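Local atomic coordinates of small ribosomal subunit biogenesis GTPase RsgA (Thermotoga maritima, PDB entry 1U0L), a protein that probably hydrolyses GTP slowly, as a circularly permuted GTPase, and probably assists late maturation of the 30S ribosomal subunit. Residues A[163-175]-A[216-230]. Residues are numbered along the deposited sequence; the frame is centred on the assembly and turned at random.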
loop_
_atom_site.group_PDB
_atom_site.type_symbol
_atom_site.label_atom_id
_atom_site.label_comp_id
_atom_site.label_asym_id
_atom_site.label_seq_id
_atom_site.Cartn_x
_atom_site.Cartn_y
_atom_site.Cartn_z
ATOM N N LEU A 163 -8.872 -12.952 -4.097
ATOM C CA LEU A 163 -7.925 -11.993 -3.550
ATOM C C LEU A 163 -6.595 -12.662 -3.248
ATOM O O LEU A 163 -5.542 -12.025 -3.306
ATOM C CB LEU A 163 -8.483 -11.338 -2.286
ATOM C CG LEU A 163 -7.564 -10.321 -1.588
ATOM C CD1 LEU A 163 -7.336 -9.131 -2.514
ATOM C CD2 LEU A 163 -8.167 -9.876 -0.262
ATOM N N LYS A 164 -6.641 -13.947 -2.914
ATOM C CA LYS A 164 -5.418 -14.688 -2.639
ATOM C C LYS A 164 -4.594 -14.641 -3.913
ATOM O O LYS A 164 -3.367 -14.641 -3.882
ATOM C CB LYS A 164 -5.732 -16.141 -2.307
ATOM C CG LYS A 164 -5.804 -16.456 -0.833
ATOM C CD LYS A 164 -6.354 -17.859 -0.634
ATOM C CE LYS A 164 -6.563 -18.174 0.828
ATOM N NZ LYS A 164 -7.423 -19.378 0.972
ATOM N N GLU A 165 -5.284 -14.580 -5.042
ATOM C CA GLU A 165 -4.595 -14.542 -6.311
ATOM C C GLU A 165 -3.667 -13.345 -6.490
ATOM O O GLU A 165 -2.667 -13.465 -7.180
ATOM C CB GLU A 165 -5.594 -14.609 -7.461
ATOM C CG GLU A 165 -5.096 -15.482 -8.581
ATOM C CD GLU A 165 -4.550 -16.808 -8.059
ATOM O OE1 GLU A 165 -5.346 -17.592 -7.492
ATOM O OE2 GLU A 165 -3.326 -17.056 -8.208
ATOM N N TYR A 166 -3.976 -12.202 -5.883
ATOM C CA TYR A 166 -3.104 -11.035 -6.032
ATOM C C TYR A 166 -2.005 -11.002 -4.996
ATOM O O TYR A 166 -0.959 -10.400 -5.223
ATOM C CB TYR A 166 -3.849 -9.707 -5.881
ATOM C CG TYR A 166 -4.909 -9.425 -6.891
ATOM C CD1 TYR A 166 -6.172 -9.990 -6.774
ATOM C CD2 TYR A 166 -4.649 -8.609 -7.983
ATOM C CE1 TYR A 166 -7.153 -9.748 -7.728
ATOM C CE2 TYR A 166 -5.619 -8.364 -8.946
ATOM C CZ TYR A 166 -6.867 -8.941 -8.810
ATOM O OH TYR A 166 -7.821 -8.743 -9.766
ATOM N N LEU A 167 -2.249 -11.609 -3.843
ATOM C CA LEU A 167 -1.263 -11.586 -2.780
ATOM C C LEU A 167 -0.092 -12.509 -3.051
ATOM O O LEU A 167 1.020 -12.257 -2.588
ATOM C CB LEU A 167 -1.932 -11.947 -1.458
ATOM C CG LEU A 167 -3.070 -11.004 -1.067
ATOM C CD1 LEU A 167 -3.723 -11.520 0.211
ATOM C CD2 LEU A 167 -2.535 -9.583 -0.886
ATOM N N LYS A 168 -0.341 -13.569 -3.812
ATOM C CA LYS A 168 0.691 -14.542 -4.154
ATOM C C LYS A 168 2.021 -13.907 -4.516
ATOM O O LYS A 168 2.074 -12.984 -5.332
ATOM C CB LYS A 168 0.248 -15.405 -5.336
ATOM C CG LYS A 168 -0.537 -16.642 -4.980
ATOM C CD LYS A 168 -0.979 -17.358 -6.243
ATOM C CE LYS A 168 -1.567 -18.722 -5.934
ATOM N NZ LYS A 168 -2.716 -18.633 -4.991
ATOM N N GLY A 169 3.081 -14.423 -3.896
ATOM C CA GLY A 169 4.433 -13.972 -4.159
ATOM C C GLY A 169 4.849 -12.625 -3.628
ATOM O O GLY A 169 5.864 -12.508 -2.947
ATOM N N LYS A 170 4.060 -11.608 -3.935
ATOM C CA LYS A 170 4.348 -10.234 -3.532
ATOM C C LYS A 170 4.390 -9.937 -2.035
ATOM O O LYS A 170 3.997 -10.760 -1.211
ATOM C CB LYS A 170 3.331 -9.314 -4.199
ATOM C CG LYS A 170 3.217 -9.554 -5.688
ATOM C CD LYS A 170 1.991 -8.890 -6.255
ATOM C CE LYS A 170 1.801 -9.248 -7.723
ATOM N NZ LYS A 170 0.460 -8.802 -8.228
ATOM N N ILE A 171 4.908 -8.759 -1.701
ATOM C CA ILE A 171 4.951 -8.284 -0.324
ATOM C C ILE A 171 3.823 -7.253 -0.326
ATOM O O ILE A 171 3.889 -6.270 -1.067
ATOM C CB ILE A 171 6.286 -7.569 0.009
ATOM C CG1 ILE A 171 7.427 -8.588 0.051
ATOM C CG2 ILE A 171 6.173 -6.835 1.351
ATOM C CD1 ILE A 171 8.722 -8.031 0.607
ATOM N N SER A 172 2.780 -7.473 0.470
ATOM C CA SER A 172 1.666 -6.534 0.462
ATOM C C SER A 172 1.350 -5.783 1.749
ATOM O O SER A 172 1.618 -6.261 2.849
ATOM C CB SER A 172 0.398 -7.245 -0.018
ATOM O OG SER A 172 0.419 -7.436 -1.422
ATOM N N THR A 173 0.784 -4.587 1.597
ATOM C CA THR A 173 0.384 -3.794 2.753
ATOM C C THR A 173 -1.111 -3.462 2.697
ATOM O O THR A 173 -1.627 -2.970 1.694
ATOM C CB THR A 173 1.180 -2.486 2.872
ATOM O OG1 THR A 173 0.854 -1.859 4.117
ATOM C CG2 THR A 173 0.843 -1.540 1.731
ATOM N N MET A 174 -1.803 -3.759 3.789
ATOM C CA MET A 174 -3.230 -3.497 3.883
ATOM C C MET A 174 -3.409 -2.021 4.206
ATOM O O MET A 174 -2.595 -1.431 4.917
ATOM C CB MET A 174 -3.851 -4.348 4.997
ATOM C CG MET A 174 -3.425 -5.805 4.963
ATOM S SD MET A 174 -4.789 -6.919 4.757
ATOM C CE MET A 174 -5.277 -6.503 3.127
ATOM N N ALA A 175 -4.469 -1.426 3.674
ATOM C CA ALA A 175 -4.750 -0.019 3.933
ATOM C C ALA A 175 -6.253 0.259 3.904
ATOM O O ALA A 175 -6.997 -0.328 3.113
ATOM C CB ALA A 175 -4.028 0.837 2.922
ATOM N N LEU A 216 6.824 -8.959 8.813
ATOM C CA LEU A 216 6.280 -9.481 7.581
ATOM C C LEU A 216 5.679 -10.820 7.935
ATOM O O LEU A 216 6.310 -11.624 8.607
ATOM C CB LEU A 216 7.371 -9.622 6.516
ATOM C CG LEU A 216 8.045 -8.317 6.078
ATOM C CD1 LEU A 216 8.977 -8.600 4.927
ATOM C CD2 LEU A 216 6.993 -7.303 5.641
ATOM N N LEU A 217 4.439 -11.036 7.530
ATOM C CA LEU A 217 3.784 -12.293 7.810
ATOM C C LEU A 217 3.805 -13.080 6.517
ATOM O O LEU A 217 3.402 -12.565 5.468
ATOM C CB LEU A 217 2.351 -12.049 8.266
ATOM C CG LEU A 217 2.259 -11.255 9.565
ATOM C CD1 LEU A 217 0.824 -10.825 9.806
ATOM C CD2 LEU A 217 2.788 -12.101 10.714
ATOM N N LYS A 218 4.283 -14.320 6.579
ATOM C CA LYS A 218 4.352 -15.131 5.379
ATOM C C LYS A 218 3.006 -15.774 5.099
ATOM O O LYS A 218 2.349 -16.284 6.007
ATOM C CB LYS A 218 5.420 -16.212 5.529
ATOM C CG LYS A 218 5.755 -16.928 4.227
ATOM C CD LYS A 218 6.649 -18.144 4.429
ATOM C CE LYS A 218 7.989 -17.785 5.060
ATOM N NZ LYS A 218 7.867 -17.338 6.482
ATOM N N PHE A 219 2.593 -15.742 3.839
ATOM C CA PHE A 219 1.329 -16.345 3.450
ATOM C C PHE A 219 1.509 -17.817 3.138
ATOM O O PHE A 219 2.554 -18.243 2.638
ATOM C CB PHE A 219 0.750 -15.657 2.210
ATOM C CG PHE A 219 -0.029 -14.412 2.513
ATOM C CD1 PHE A 219 0.251 -13.222 1.845
ATOM C CD2 PHE A 219 -1.047 -14.429 3.458
ATOM C CE1 PHE A 219 -0.469 -12.065 2.114
ATOM C CE2 PHE A 219 -1.775 -13.278 3.735
ATOM C CZ PHE A 219 -1.486 -12.095 3.063
ATOM N N ASP A 220 0.473 -18.589 3.429
ATOM C CA ASP A 220 0.477 -20.013 3.158
ATOM C C ASP A 220 0.945 -20.247 1.734
ATOM O O ASP A 220 1.787 -21.103 1.474
ATOM C CB ASP A 220 -0.939 -20.564 3.301
ATOM C CG ASP A 220 -1.077 -21.505 4.464
ATOM O OD1 ASP A 220 -0.168 -21.510 5.323
ATOM O OD2 ASP A 220 -2.094 -22.232 4.528
ATOM N N PHE A 221 0.391 -19.455 0.824
ATOM C CA PHE A 221 0.660 -19.568 -0.599
ATOM C C PHE A 221 1.848 -18.788 -1.129
ATOM O O PHE A 221 1.943 -18.560 -2.340
ATOM C CB PHE A 221 -0.592 -19.151 -1.356
ATOM C CG PHE A 221 -1.151 -17.834 -0.899
ATOM C CD1 PHE A 221 -0.548 -16.637 -1.275
ATOM C CD2 PHE A 221 -2.256 -17.789 -0.064
ATOM C CE1 PHE A 221 -1.039 -15.418 -0.824
ATOM C CE2 PHE A 221 -2.753 -16.580 0.390
ATOM C CZ PHE A 221 -2.144 -15.391 0.010
ATOM N N GLY A 222 2.753 -18.375 -0.249
ATOM C CA GLY A 222 3.918 -17.637 -0.705
ATOM C C GLY A 222 3.627 -16.166 -0.907
ATOM O O GLY A 222 2.704 -15.780 -1.633
ATOM N N GLY A 223 4.430 -15.331 -0.267
ATOM C CA GLY A 223 4.235 -13.899 -0.362
ATOM C C GLY A 223 4.145 -13.412 1.065
ATOM O O GLY A 223 4.062 -14.227 1.987
ATOM N N TYR A 224 4.175 -12.102 1.263
ATOM C CA TYR A 224 4.080 -11.566 2.606
ATOM C C TYR A 224 3.142 -10.391 2.681
ATOM O O TYR A 224 2.886 -9.715 1.679
ATOM C CB TYR A 224 5.421 -11.063 3.109
ATOM C CG TYR A 224 6.568 -12.023 3.042
ATOM C CD1 TYR A 224 7.276 -12.216 1.852
ATOM C CD2 TYR A 224 7.032 -12.651 4.198
ATOM C CE1 TYR A 224 8.428 -12.996 1.820
ATOM C CE2 TYR A 224 8.184 -13.433 4.176
ATOM C CZ TYR A 224 8.878 -13.595 2.987
ATOM O OH TYR A 224 10.048 -14.308 2.988
ATOM N N VAL A 225 2.644 -10.154 3.891
ATOM C CA VAL A 225 1.791 -9.009 4.169
ATOM C C VAL A 225 2.312 -8.398 5.462
ATOM O O VAL A 225 2.701 -9.110 6.391
ATOM C CB VAL A 225 0.298 -9.370 4.323
ATOM C CG1 VAL A 225 0.066 -10.229 5.574
ATOM C CG2 VAL A 225 -0.520 -8.066 4.357
ATOM N N VAL A 226 2.326 -7.073 5.506
ATOM C CA VAL A 226 2.848 -6.367 6.661
ATOM C C VAL A 226 2.049 -6.479 7.948
ATOM O O VAL A 226 0.837 -6.639 7.960
ATOM C CB VAL A 226 3.082 -4.874 6.335
ATOM C CG1 VAL A 226 4.051 -4.265 7.334
ATOM C CG2 VAL A 226 3.644 -4.729 4.923
ATOM N N ASP A 227 2.809 -6.420 9.031
ATOM C CA ASP A 227 2.365 -6.480 10.415
ATOM C C ASP A 227 1.203 -5.524 10.625
ATOM O O ASP A 227 0.083 -5.937 10.848
ATOM C CB ASP A 227 3.547 -6.053 11.283
ATOM C CG ASP A 227 3.449 -6.542 12.686
ATOM O OD1 ASP A 227 2.782 -7.572 12.894
ATOM O OD2 ASP A 227 4.060 -5.907 13.575
ATOM N N THR A 228 1.503 -4.232 10.534
ATOM C CA THR A 228 0.529 -3.166 10.721
ATOM C C THR A 228 0.027 -2.647 9.358
ATOM O O THR A 228 0.528 -3.063 8.310
ATOM C CB THR A 228 1.166 -2.018 11.549
ATOM O OG1 THR A 228 1.867 -1.118 10.685
ATOM C CG2 THR A 228 2.175 -2.592 12.555
ATOM N N PRO A 229 -0.978 -1.745 9.354
ATOM C CA PRO A 229 -1.518 -1.213 8.093
ATOM C C PRO A 229 -0.717 -0.084 7.480
ATOM O O PRO A 229 0.028 0.619 8.175
ATOM C CB PRO A 229 -2.931 -0.758 8.467
ATOM C CG PRO A 229 -3.238 -1.507 9.711
ATOM C CD PRO A 229 -1.920 -1.478 10.452
ATOM N N GLY A 230 -0.919 0.085 6.173
ATOM C CA GLY A 230 -0.239 1.103 5.400
ATOM C C GLY A 230 -0.234 2.502 5.968
ATOM O O GLY A 230 0.002 2.714 7.166
HETATM O O HOH W 1 2.205 -1.435 6.204
#
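I171 to A175 runs parallel to Y224 to V226 in the central sheet of the P-loop GTPase domain, the first strand leading into the GTP-binding loop that starts at G176. Three backbone bonds join the pair: Y224 N gives to K170 O (2.8 Å), S172 N to Y224 O, and V226 N to S172 O (2.9 Å). The last is received almost head-on, at a C=O...N angle of 173°. S172 O also takes a CA-H...O contact from V225, and I171 CA approaches Y224 O in the same way. On its other edge the strand 171-175 bonds to 87-92, through T173 and A175, so both edges are engaged.

Before the strands meet, G169 N donates to G222 O, at the end of the type I turn F219 to G222, from well above the carbonyl plane. F221 swings back from this turn under the helix end. Its CG sits between backbone N and carbonyl carbon (chi1 50°), which brings CE2 against K164 CG and puts CE1, at the ring edge, 3.6 Å from L167 CB, with K164 O over one face; I189 of helix 182-189 also touches the ring. K164 itself carries its ammonium off to E161. On the sheet, I171 CG1 packs against the ring of Y224, whose hydroxyl bonds to E26.

Past V226, the chain leads to P229, beside K182, which is thought to bind GTP. There G230 N reaches M174 O in a nearly straight bond (178°), and a water bonded to T173 OG1 donates to T228 O at 3.1 Å.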